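Local coordinates for protein cysteine hydrolase (Staphylococcus aureus, PDB 6KUA) that probably hydrolyses nicotinamide to nicotinate and ammonia, as a zinc-containing nicotinamidase of the isochorismatase-like cysteine hydrolase family, at residues I31-V36 against Y83-K88; H48-M53 against N98-D103; S123-E128 against G149-V154; G131-I136 against V159-Q164. All coordinates share one frame; numbering follows the deposited sequence.

In the fold
The four contacts report on one three-layered alpha/beta domain built round a parallel sheet. Contacts 2, 3 and 4 are strand pairings: contact 2 joins 48-54 to 99-104, while contacts 3 and 4, with centres about 20 Å apart, both join 126-132 to 151-160, near the beginnings and the ends of those strands. Contact 1 pairs two helices over the sheet. Its Val-86 CG1 lies 3.9 Å from Phe-51 CE2 of contact 2, and Ile-31 CD1 lies 3.8 Å from Gly-131 O of contact 4. The bound zinc is about 9 Å from the side chains of Met-53 and Ile-136, too far for either to be a ligand, so contacts 2 and 4 only border the metal site.

Contact 1 of 4, residues I31-V36 against Y83-K88; sequences IEDFIV and YGKVGK
Val-36 and Val-86 come closest in backbone, their CA atoms 5.6 Å apart, where helix 32-36 and helix 84-88 run side by side with axes 8.9 Å apart at closest approach and directions 25° apart. The polar grip comes from Glu-32. With its CG trans to the backbone N (chi1 177°) and the rest of the chain extended, it brings OE1 2.6 Å from Lys-85 N. The N-H points almost straight at the oxygen, 166°, and meets it on the anti side of the carboxylate. Because that amide lies close to the start of helix 84-93, the local dipole would probably stabilise the charge. This layout follows from the alpha/beta fold: helices 32-44 and 84-93 flank strand 48-54 in sequence and pack on the same face of the parallel sheet. Lys-85 runs extended across Glu-32 at about a right angle, and Asp-33 OD1 receives its NZ on the syn lone pair in a salt bridge of 3.0 Å. Deeper down, Val-86 CG2 approaches Ile-35 CG2 at 3.6 Å, and Val-36, sliding past Val-86 in the opposite direction, sets its CG2 3.7 Å from both Val-86 CG2 and Lys-85 CB. Tyr-11 packs against Glu-32, Ile-35 and Val-86.

Contact 2 of 4, residues H48-M53 against N98-D103; sequences HIFFLM and NVHFID
Phe-50 and His-100 stand side by side on one face of two neighbouring parallel strands, 48-53 and 99-103, and form the compact part of the contact. Their rings make an offset stack with centroids 4.4 Å apart and planes only 11° from parallel. Next to them Ile-102 CD1 meets the edge of the Phe-50 ring, 4.0 Å from CD2, and Leu-52 CD2 packs 3.8 Å from Ile-102 CG2. Helix 115-121 covers this face through Leu-118 and Leu-119. Five backbone hydrogen bonds join the strands, alternating in direction as parallel pairing requires; the shortest runs from Phe-51 N to His-100 O at 2.7 Å.

The opposite face is uneven. Phe-51 is buried against Ile-39 and Tyr-90, whereas Phe-101, on the outermost strand of the chain's sheet, and Asp-103 are exposed. Yet a chi1 of -164° swings the Phe-101 ring along the strand into a locally tight spot, CZ 3.3 Å from Met-53 CG. On the first face His-48 extends the stack: ND1 lies at the edge of the His-100 ring, in its plane, sharing a 3.2 Å hydrogen bond with NE2. The geometry leaves open which nitrogen donates, but nearby Arg-122 would probably disfavour both imidazoles being protonated at once.

Contact 3 of 4, residues S123-E128 against G149-V154; sequences SINQVE and GYKISV
Asn-125 and Lys-151 open the pairing of two parallel strands, the amide of Lys-151 lying 3.0 Å from Asn-125 O and tilted 27° from the carbonyl plane. Two bonds follow that meet their carbonyls more nearly head-on, Val-127 N to Lys-151 O and Ser-153 N to Val-127 O, both 2.9 Å. In this register Gln-126 and Glu-128 share one face with Lys-151 and Ser-153, while Val-127 and Ile-152 share the other. On the first face Lys-151 is stretched out, and its CE passes 3.6 Å from Asn-125 ND2; this is the exposed margin. At the buried margin Tyr-150 holds CG opposite its carbonyl carbon and beside the backbone N (chi1 -70°), which brings the ring edge to the 124-126 backbone, CE1 3.3 Å from Ile-124 O. Separately, CD1 packs obliquely on Val-127 CG1 at 4.1 Å, a plain apolar contact.

A water adds a second link there: it donates to Ile-124 O at 2.8 Å and, weakly, to Tyr-150 OH. The hydroxyl is held more firmly by Asp-116, and Arg-120 of the second subunit makes a cation-pi contact with the same ring, so the tyrosine is fixed at both its rim and its pi system. Glu-128 is placed by a salt bridge to Arg-38.

Both segments emerge from helices through Schellman motifs, with positive phi at Ser-123 (after helix 115-121) and Gly-149 (after helix 137-147). The pairing closes a beta-alpha-beta unit: helix 137-147 links the two strands and packs Ala-145 against Val-127 and Ile-152, while strand 4-9 pairs with the other side of strand 126-132.

Contact 4 of 4, residues G131-I136 against V159-Q164; sequences GVCTDI and VASFNQ
Gly-131 and Val-159 form the last firm parallel bridge of the beta-alpha-beta unit made by strand 126-132, helix 137-147 and strand 151-160; beyond them both segments leave the sheet as loops leading into helices. Among the backbone bonds, Ala-160 N reaches Gly-131 O at 3.2 Å, in the carbonyl plane. Thr-134 N approaches Ala-160 O from well above that carbonyl's plane, 58° out of it. The peptide before Cys-133 is cis, and a type I turn from Cys-133 to Ile-136 follows. A non-proline cis peptide at this place is consistent with related isochorismatase-family cysteine hydrolases, where it shortly precedes the nucleophile at the start of the next helix.

Polar side chains tie the two loops together. Ser-161 OG donates to Asp-135 OD1 at 2.8 Å, on the syn side and 25° out of the carboxylate plane, and accepts from Asn-163 N in an ST turn. One hydroxyl thus connects the carboxylate to the backbone just ahead of helix 164-176. The other oxygen, Asp-135 OD2, is bound by Trp-169 NE1 of the third subunit, which carries this link into the tetramer. Thr-134 OG1 lies close to the Ala-160 carbonyl but makes its hydrogen bond to His-167 ND1.

Apolar contacts come next. The Thr-134 and Val-159 side chains cross at about a right angle, CG2 to CG2 3.8 Å. Phe-162, with chi1 55°, swings its ring toward the turn, where Ile-136 CD1 lies 4.1 Å from its CE2. The same ring receives an oblique sulfur-aromatic contact, Cys-133 SG lying 4.8 Å from the Phe-162 ring centroid and 3.8 Å from CD2.

Contact 1 of 4, residues I31-V36 against Y83-K88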
# COMPACT_ATOMS: atom_id res chain seq x y z
N ILE A 31 -26.84 -0.73 18.67
CA ILE A 31 -26.57 0.22 17.58
C ILE A 31 -27.33 -0.14 16.31
O ILE A 31 -27.27 0.61 15.32
CB ILE A 31 -25.06 0.33 17.31
CG1 ILE A 31 -24.54 -0.91 16.59
CG2 ILE A 31 -24.29 0.49 18.60
CD1 ILE A 31 -23.04 -0.89 16.38
N GLU A 32 -28.05 -1.27 16.31
CA GLU A 32 -28.76 -1.76 15.13
C GLU A 32 -29.69 -0.69 14.54
O GLU A 32 -29.66 -0.42 13.33
CB GLU A 32 -29.54 -3.02 15.52
CG GLU A 32 -30.41 -3.65 14.43
CD GLU A 32 -31.18 -4.87 14.95
OE1 GLU A 32 -31.43 -5.81 14.16
OE2 GLU A 32 -31.53 -4.88 16.15
N ASP A 33 -30.50 -0.06 15.39
CA ASP A 33 -31.45 0.93 14.88
C ASP A 33 -30.73 2.11 14.24
O ASP A 33 -31.19 2.64 13.22
CB ASP A 33 -32.36 1.41 16.01
CG ASP A 33 -33.56 0.50 16.23
OD1 ASP A 33 -33.62 -0.61 15.65
OD2 ASP A 33 -34.46 0.90 17.01
N PHE A 34 -29.60 2.54 14.82
CA PHE A 34 -28.88 3.68 14.26
C PHE A 34 -28.23 3.34 12.93
O PHE A 34 -28.22 4.16 12.00
CB PHE A 34 -27.83 4.17 15.26
CG PHE A 34 -27.11 5.41 14.83
CD1 PHE A 34 -25.94 5.33 14.09
CD2 PHE A 34 -27.61 6.66 15.16
CE1 PHE A 34 -25.27 6.48 13.70
CE2 PHE A 34 -26.95 7.81 14.77
CZ PHE A 34 -25.77 7.72 14.04
N ILE A 35 -27.68 2.14 12.81
CA ILE A 35 -27.05 1.74 11.55
C ILE A 35 -28.09 1.65 10.44
O ILE A 35 -27.87 2.14 9.32
CB ILE A 35 -26.29 0.42 11.75
CG1 ILE A 35 -25.10 0.63 12.70
CG2 ILE A 35 -25.81 -0.13 10.44
CD1 ILE A 35 -24.25 -0.62 12.85
N VAL A 36 -29.25 1.04 10.73
CA VAL A 36 -30.34 0.93 9.76
C VAL A 36 -30.72 2.31 9.25
O VAL A 36 -30.93 2.53 8.05
CB VAL A 36 -31.54 0.20 10.39
CG1 VAL A 36 -32.78 0.32 9.52
CG2 VAL A 36 -31.21 -1.27 10.64
N TYR A 83 -26.30 -8.95 10.63
CA TYR A 83 -27.15 -9.14 11.79
C TYR A 83 -28.49 -8.41 11.63
O TYR A 83 -28.52 -7.24 11.26
CB TYR A 83 -26.44 -8.64 13.05
CG TYR A 83 -27.28 -8.78 14.29
CD1 TYR A 83 -27.40 -10.01 14.93
CD2 TYR A 83 -27.97 -7.70 14.81
CE1 TYR A 83 -28.18 -10.16 16.05
CE2 TYR A 83 -28.75 -7.83 15.94
CZ TYR A 83 -28.85 -9.07 16.56
OH TYR A 83 -29.62 -9.24 17.69
N GLY A 84 -29.58 -9.12 11.92
CA GLY A 84 -30.84 -8.49 12.32
C GLY A 84 -31.45 -7.62 11.24
O GLY A 84 -31.49 -7.98 10.06
N LYS A 85 -31.95 -6.46 11.66
CA LYS A 85 -32.56 -5.52 10.72
C LYS A 85 -31.56 -5.02 9.68
O LYS A 85 -31.97 -4.68 8.56
CB LYS A 85 -33.17 -4.34 11.47
CG LYS A 85 -34.28 -4.73 12.42
CD LYS A 85 -34.75 -3.52 13.22
CE LYS A 85 -35.49 -3.95 14.48
NZ LYS A 85 -35.71 -2.79 15.39
N VAL A 86 -30.27 -4.95 10.01
CA VAL A 86 -29.29 -4.54 9.01
C VAL A 86 -29.21 -5.59 7.91
O VAL A 86 -29.23 -5.27 6.72
CB VAL A 86 -27.92 -4.29 9.67
CG1 VAL A 86 -26.84 -4.14 8.61
CG2 VAL A 86 -27.98 -3.06 10.57
N GLY A 87 -29.14 -6.86 8.30
CA GLY A 87 -29.13 -7.93 7.31
C GLY A 87 -30.41 -8.00 6.50
O GLY A 87 -30.37 -8.29 5.30
N LYS A 88 -31.55 -7.72 7.13
CA LYS A 88 -32.82 -7.66 6.41
C LYS A 88 -32.80 -6.56 5.36
O LYS A 88 -33.15 -6.79 4.20
CB LYS A 88 -33.98 -7.43 7.39
CG LYS A 88 -34.28 -8.59 8.32
CD LYS A 88 -35.74 -8.57 8.77
CE LYS A 88 -36.08 -7.30 9.57
NZ LYS A 88 -36.56 -7.59 10.96

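Contact 2 of 4, residues H48-M53 against N98-D103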
# COMPACT_ATOMS: atom_id res chain seq x y z
N HIS A 48 -22.99 5.89 -1.61
CA HIS A 48 -22.47 4.54 -1.66
C HIS A 48 -22.33 3.96 -0.26
O HIS A 48 -21.94 4.66 0.68
CB HIS A 48 -21.14 4.52 -2.40
CG HIS A 48 -21.30 4.76 -3.86
ND1 HIS A 48 -21.61 3.75 -4.74
CD2 HIS A 48 -21.27 5.91 -4.58
CE1 HIS A 48 -21.73 4.26 -5.96
NE2 HIS A 48 -21.53 5.57 -5.89
N ILE A 49 -22.68 2.68 -0.12
CA ILE A 49 -22.64 1.97 1.15
C ILE A 49 -21.82 0.70 0.94
O ILE A 49 -22.11 -0.09 0.04
CB ILE A 49 -24.05 1.61 1.66
CG1 ILE A 49 -24.93 2.86 1.73
CG2 ILE A 49 -23.95 0.99 3.03
CD1 ILE A 49 -26.36 2.62 1.31
N PHE A 50 -20.82 0.51 1.79
CA PHE A 50 -19.92 -0.64 1.72
C PHE A 50 -20.10 -1.45 2.99
O PHE A 50 -19.92 -0.93 4.10
CB PHE A 50 -18.46 -0.20 1.55
CG PHE A 50 -18.20 0.59 0.30
CD1 PHE A 50 -18.60 1.92 0.19
CD2 PHE A 50 -17.53 0.01 -0.78
CE1 PHE A 50 -18.37 2.66 -0.97
CE2 PHE A 50 -17.28 0.74 -1.95
CZ PHE A 50 -17.70 2.06 -2.05
N PHE A 51 -20.49 -2.72 2.83
CA PHE A 51 -20.54 -3.67 3.93
C PHE A 51 -19.23 -4.46 3.92
O PHE A 51 -18.94 -5.17 2.95
CB PHE A 51 -21.76 -4.59 3.81
CG PHE A 51 -23.07 -3.86 3.96
CD1 PHE A 51 -23.67 -3.25 2.87
CD2 PHE A 51 -23.71 -3.78 5.19
CE1 PHE A 51 -24.89 -2.57 3.00
CE2 PHE A 51 -24.90 -3.11 5.34
CZ PHE A 51 -25.50 -2.51 4.24
N LEU A 52 -18.43 -4.30 4.97
CA LEU A 52 -17.10 -4.87 5.07
C LEU A 52 -17.12 -6.00 6.09
O LEU A 52 -17.48 -5.78 7.25
CB LEU A 52 -16.08 -3.81 5.46
CG LEU A 52 -15.92 -2.83 4.30
CD1 LEU A 52 -16.11 -1.40 4.76
CD2 LEU A 52 -14.57 -3.04 3.64
N MET A 53 -16.71 -7.20 5.67
CA MET A 53 -16.94 -8.40 6.46
C MET A 53 -15.72 -9.31 6.50
O MET A 53 -15.20 -9.71 5.46
CB MET A 53 -18.13 -9.19 5.91
CG MET A 53 -19.43 -8.40 5.97
SD MET A 53 -20.06 -8.33 7.66
CE MET A 53 -19.49 -9.92 8.23
N ASN A 98 -25.23 1.33 -5.80
CA ASN A 98 -24.62 2.08 -4.71
C ASN A 98 -24.37 1.23 -3.47
O ASN A 98 -24.09 1.80 -2.41
CB ASN A 98 -25.49 3.30 -4.35
CG ASN A 98 -26.83 2.93 -3.73
OD1 ASN A 98 -27.54 2.07 -4.24
ND2 ASN A 98 -27.18 3.60 -2.63
N VAL A 99 -24.44 -0.09 -3.58
CA VAL A 99 -24.30 -1.00 -2.44
C VAL A 99 -23.22 -2.02 -2.77
O VAL A 99 -23.26 -2.66 -3.82
CB VAL A 99 -25.62 -1.73 -2.11
CG1 VAL A 99 -25.40 -2.79 -1.05
CG2 VAL A 99 -26.68 -0.73 -1.67
N HIS A 100 -22.25 -2.18 -1.87
CA HIS A 100 -21.10 -3.04 -2.11
C HIS A 100 -20.82 -3.91 -0.90
O HIS A 100 -21.00 -3.49 0.25
CB HIS A 100 -19.84 -2.24 -2.44
CG HIS A 100 -20.09 -1.11 -3.38
ND1 HIS A 100 -19.76 -1.17 -4.72
CD2 HIS A 100 -20.67 0.10 -3.19
CE1 HIS A 100 -20.10 -0.04 -5.30
NE2 HIS A 100 -20.66 0.75 -4.40
N PHE A 101 -20.34 -5.11 -1.18
CA PHE A 101 -19.98 -6.09 -0.17
C PHE A 101 -18.55 -6.51 -0.43
O PHE A 101 -18.23 -6.97 -1.53
CB PHE A 101 -20.93 -7.28 -0.21
CG PHE A 101 -20.88 -8.12 1.02
CD1 PHE A 101 -19.86 -9.04 1.21
CD2 PHE A 101 -21.86 -8.00 2.00
CE1 PHE A 101 -19.81 -9.84 2.35
CE2 PHE A 101 -21.82 -8.78 3.14
CZ PHE A 101 -20.80 -9.71 3.31
N ILE A 102 -17.69 -6.34 0.57
CA ILE A 102 -16.26 -6.50 0.40
C ILE A 102 -15.78 -7.44 1.49
O ILE A 102 -16.04 -7.19 2.68
CB ILE A 102 -15.53 -5.15 0.48
CG1 ILE A 102 -15.89 -4.28 -0.74
CG2 ILE A 102 -14.02 -5.33 0.63
CD1 ILE A 102 -15.04 -3.06 -0.87
N ASP A 103 -15.12 -8.54 1.10
CA ASP A 103 -14.45 -9.43 2.05
C ASP A 103 -13.09 -8.87 2.43
O ASP A 103 -12.34 -8.39 1.57
CB ASP A 103 -14.24 -10.83 1.47
CG ASP A 103 -15.52 -11.51 1.05
OD1 ASP A 103 -16.52 -11.48 1.81
OD2 ASP A 103 -15.52 -12.09 -0.05

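Contact 3 of 4, residues S123-E128 against G149-V154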
# COMPACT_ATOMS: atom_id res chain seq x y z
N SER A 123 -15.36 9.38 -6.69
CA SER A 123 -15.17 10.75 -6.22
C SER A 123 -15.60 10.93 -4.77
O SER A 123 -16.15 11.97 -4.40
CB SER A 123 -15.88 11.74 -7.14
OG SER A 123 -15.22 11.77 -8.40
N ILE A 124 -15.36 9.91 -3.94
CA ILE A 124 -15.63 9.96 -2.50
C ILE A 124 -14.38 10.44 -1.78
O ILE A 124 -13.31 9.83 -1.91
CB ILE A 124 -16.03 8.59 -1.95
CG1 ILE A 124 -17.19 7.99 -2.73
CG2 ILE A 124 -16.31 8.69 -0.47
CD1 ILE A 124 -18.47 8.61 -2.37
N ASN A 125 -14.51 11.50 -0.98
CA ASN A 125 -13.40 11.89 -0.11
C ASN A 125 -13.84 11.98 1.34
O ASN A 125 -13.15 12.59 2.16
CB ASN A 125 -12.78 13.23 -0.56
CG ASN A 125 -13.67 14.42 -0.25
OD1 ASN A 125 -14.89 14.28 -0.16
ND2 ASN A 125 -13.06 15.59 -0.07
N GLN A 126 -14.98 11.38 1.69
CA GLN A 126 -15.50 11.47 3.04
C GLN A 126 -16.16 10.14 3.40
O GLN A 126 -16.99 9.64 2.64
CB GLN A 126 -16.49 12.63 3.12
CG GLN A 126 -17.40 12.66 4.32
CD GLN A 126 -18.22 13.95 4.37
OE1 GLN A 126 -19.24 14.08 3.68
NE2 GLN A 126 -17.76 14.92 5.17
N VAL A 127 -15.78 9.54 4.53
CA VAL A 127 -16.37 8.28 4.94
C VAL A 127 -17.00 8.45 6.32
O VAL A 127 -16.47 9.16 7.18
CB VAL A 127 -15.37 7.10 4.94
CG1 VAL A 127 -14.76 6.93 3.56
CG2 VAL A 127 -14.28 7.28 6.03
N GLU A 128 -18.14 7.80 6.51
CA GLU A 128 -18.74 7.63 7.82
C GLU A 128 -18.61 6.16 8.21
O GLU A 128 -18.92 5.28 7.40
CB GLU A 128 -20.21 8.05 7.79
CG GLU A 128 -20.89 8.03 9.14
CD GLU A 128 -22.30 8.62 9.07
OE1 GLU A 128 -22.53 9.59 8.31
OE2 GLU A 128 -23.19 8.08 9.77
N GLY A 149 -6.11 10.05 3.60
CA GLY A 149 -6.56 11.41 3.35
C GLY A 149 -8.06 11.59 3.24
O GLY A 149 -8.50 12.58 2.68
N TYR A 150 -8.85 10.64 3.73
CA TYR A 150 -10.30 10.80 3.79
C TYR A 150 -10.70 11.64 4.98
O TYR A 150 -10.09 11.54 6.05
CB TYR A 150 -10.99 9.44 3.88
CG TYR A 150 -10.88 8.67 2.62
CD1 TYR A 150 -11.76 8.89 1.58
CD2 TYR A 150 -9.87 7.73 2.45
CE1 TYR A 150 -11.65 8.20 0.41
CE2 TYR A 150 -9.76 7.01 1.28
CZ TYR A 150 -10.66 7.25 0.26
OH TYR A 150 -10.55 6.55 -0.91
N LYS A 151 -11.73 12.45 4.80
CA LYS A 151 -12.42 13.04 5.95
C LYS A 151 -13.26 11.95 6.59
O LYS A 151 -13.82 11.10 5.90
CB LYS A 151 -13.30 14.22 5.52
CG LYS A 151 -12.63 15.20 4.54
CD LYS A 151 -13.60 16.31 4.08
CE LYS A 151 -12.92 17.30 3.12
NZ LYS A 151 -13.86 18.34 2.56
N ILE A 152 -13.34 11.97 7.92
CA ILE A 152 -13.82 10.82 8.69
C ILE A 152 -14.91 11.25 9.65
O ILE A 152 -14.76 12.24 10.37
CB ILE A 152 -12.68 10.16 9.48
CG1 ILE A 152 -11.59 9.63 8.54
CG2 ILE A 152 -13.24 9.06 10.35
CD1 ILE A 152 -10.35 9.17 9.28
N SER A 153 -15.98 10.46 9.72
CA SER A 153 -17.01 10.63 10.72
C SER A 153 -17.27 9.30 11.41
O SER A 153 -17.52 8.29 10.74
CB SER A 153 -18.30 11.19 10.10
OG SER A 153 -19.25 11.50 11.10
N VAL A 154 -17.17 9.28 12.73
CA VAL A 154 -17.54 8.08 13.48
C VAL A 154 -18.55 8.46 14.55
O VAL A 154 -18.16 8.89 15.65
CB VAL A 154 -16.32 7.39 14.10
CG1 VAL A 154 -16.75 6.07 14.73
CG2 VAL A 154 -15.24 7.14 13.05
O HOH W 1 -10.66 9.25 -2.62

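Contact 4 of 4, residues G131-I136 against V159-Q164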
# COMPACT_ATOMS: atom_id res chain seq x y z
N GLY A 131 -20.27 0.36 13.09
CA GLY A 131 -20.05 -1.07 13.25
C GLY A 131 -19.31 -1.41 14.52
O GLY A 131 -19.39 -0.67 15.51
N VAL A 132 -18.59 -2.54 14.51
CA VAL A 132 -17.93 -3.07 15.70
C VAL A 132 -16.58 -3.64 15.30
O VAL A 132 -16.35 -3.94 14.13
CB VAL A 132 -18.77 -4.16 16.40
CG1 VAL A 132 -20.13 -3.62 16.85
CG2 VAL A 132 -18.90 -5.40 15.50
N CYS A 133 -15.65 -3.73 16.26
CA CYS A 133 -15.65 -3.03 17.53
C CYS A 133 -14.95 -1.70 17.39
O CYS A 133 -14.07 -1.56 16.54
CB CYS A 133 -14.94 -3.83 18.63
SG CYS A 133 -15.64 -5.41 18.97
N THR A 134 -15.36 -0.73 18.22
CA THR A 134 -14.84 0.63 18.14
C THR A 134 -13.32 0.65 18.14
O THR A 134 -12.70 1.37 17.36
CB THR A 134 -15.36 1.45 19.32
OG1 THR A 134 -16.70 1.03 19.62
CG2 THR A 134 -15.35 2.93 19.01
N ASP A 135 -12.70 -0.12 19.03
CA ASP A 135 -11.26 -0.04 19.23
C ASP A 135 -10.51 -1.17 18.53
O ASP A 135 -9.32 -1.38 18.82
CB ASP A 135 -10.93 -0.02 20.73
CG ASP A 135 -11.44 -1.27 21.46
OD1 ASP A 135 -12.55 -1.75 21.13
OD2 ASP A 135 -10.74 -1.79 22.35
N ILE A 136 -11.15 -1.91 17.61
CA ILE A 136 -10.43 -2.89 16.79
C ILE A 136 -10.68 -2.60 15.31
O ILE A 136 -9.97 -1.80 14.70
CB ILE A 136 -10.80 -4.34 17.18
CG1 ILE A 136 -10.77 -4.48 18.71
CG2 ILE A 136 -9.83 -5.34 16.55
CD1 ILE A 136 -11.06 -5.84 19.23
N VAL A 159 -21.28 2.92 16.69
CA VAL A 159 -20.21 1.97 16.94
C VAL A 159 -20.33 1.43 18.37
O VAL A 159 -20.93 2.06 19.24
CB VAL A 159 -18.81 2.61 16.72
CG1 VAL A 159 -18.58 2.89 15.22
CG2 VAL A 159 -18.69 3.90 17.53
N ALA A 160 -19.75 0.25 18.60
CA ALA A 160 -19.78 -0.37 19.92
C ALA A 160 -18.59 -1.29 20.12
O ALA A 160 -18.03 -1.83 19.16
CB ALA A 160 -21.07 -1.16 20.15
N SER A 161 -18.22 -1.50 21.39
CA SER A 161 -17.21 -2.49 21.74
C SER A 161 -17.62 -3.25 22.99
O SER A 161 -18.43 -2.78 23.79
CB SER A 161 -15.84 -1.83 21.97
OG SER A 161 -14.86 -2.82 22.22
N PHE A 162 -17.04 -4.45 23.16
CA PHE A 162 -17.20 -5.16 24.43
C PHE A 162 -16.41 -4.50 25.55
O PHE A 162 -16.68 -4.78 26.72
CB PHE A 162 -16.77 -6.63 24.28
CG PHE A 162 -15.35 -6.80 23.75
CD1 PHE A 162 -14.26 -6.78 24.62
CD2 PHE A 162 -15.13 -7.02 22.39
CE1 PHE A 162 -12.96 -6.94 24.14
CE2 PHE A 162 -13.83 -7.19 21.91
CZ PHE A 162 -12.75 -7.15 22.78
N ASN A 163 -15.46 -3.64 25.21
CA ASN A 163 -14.55 -3.02 26.16
C ASN A 163 -14.94 -1.55 26.29
O ASN A 163 -14.70 -0.75 25.37
CB ASN A 163 -13.11 -3.18 25.67
CG ASN A 163 -12.10 -2.52 26.57
OD1 ASN A 163 -12.44 -1.93 27.60
ND2 ASN A 163 -10.82 -2.63 26.19
N GLN A 164 -15.53 -1.19 27.43
CA GLN A 164 -16.01 0.18 27.62
C GLN A 164 -14.86 1.19 27.60
O GLN A 164 -14.98 2.27 27.00
CB GLN A 164 -16.78 0.29 28.93
CG GLN A 164 -18.08 1.03 28.80
CD GLN A 164 -17.88 2.42 28.25
OE1 GLN A 164 -17.01 3.16 28.73
NE2 GLN A 164 -18.67 2.80 27.25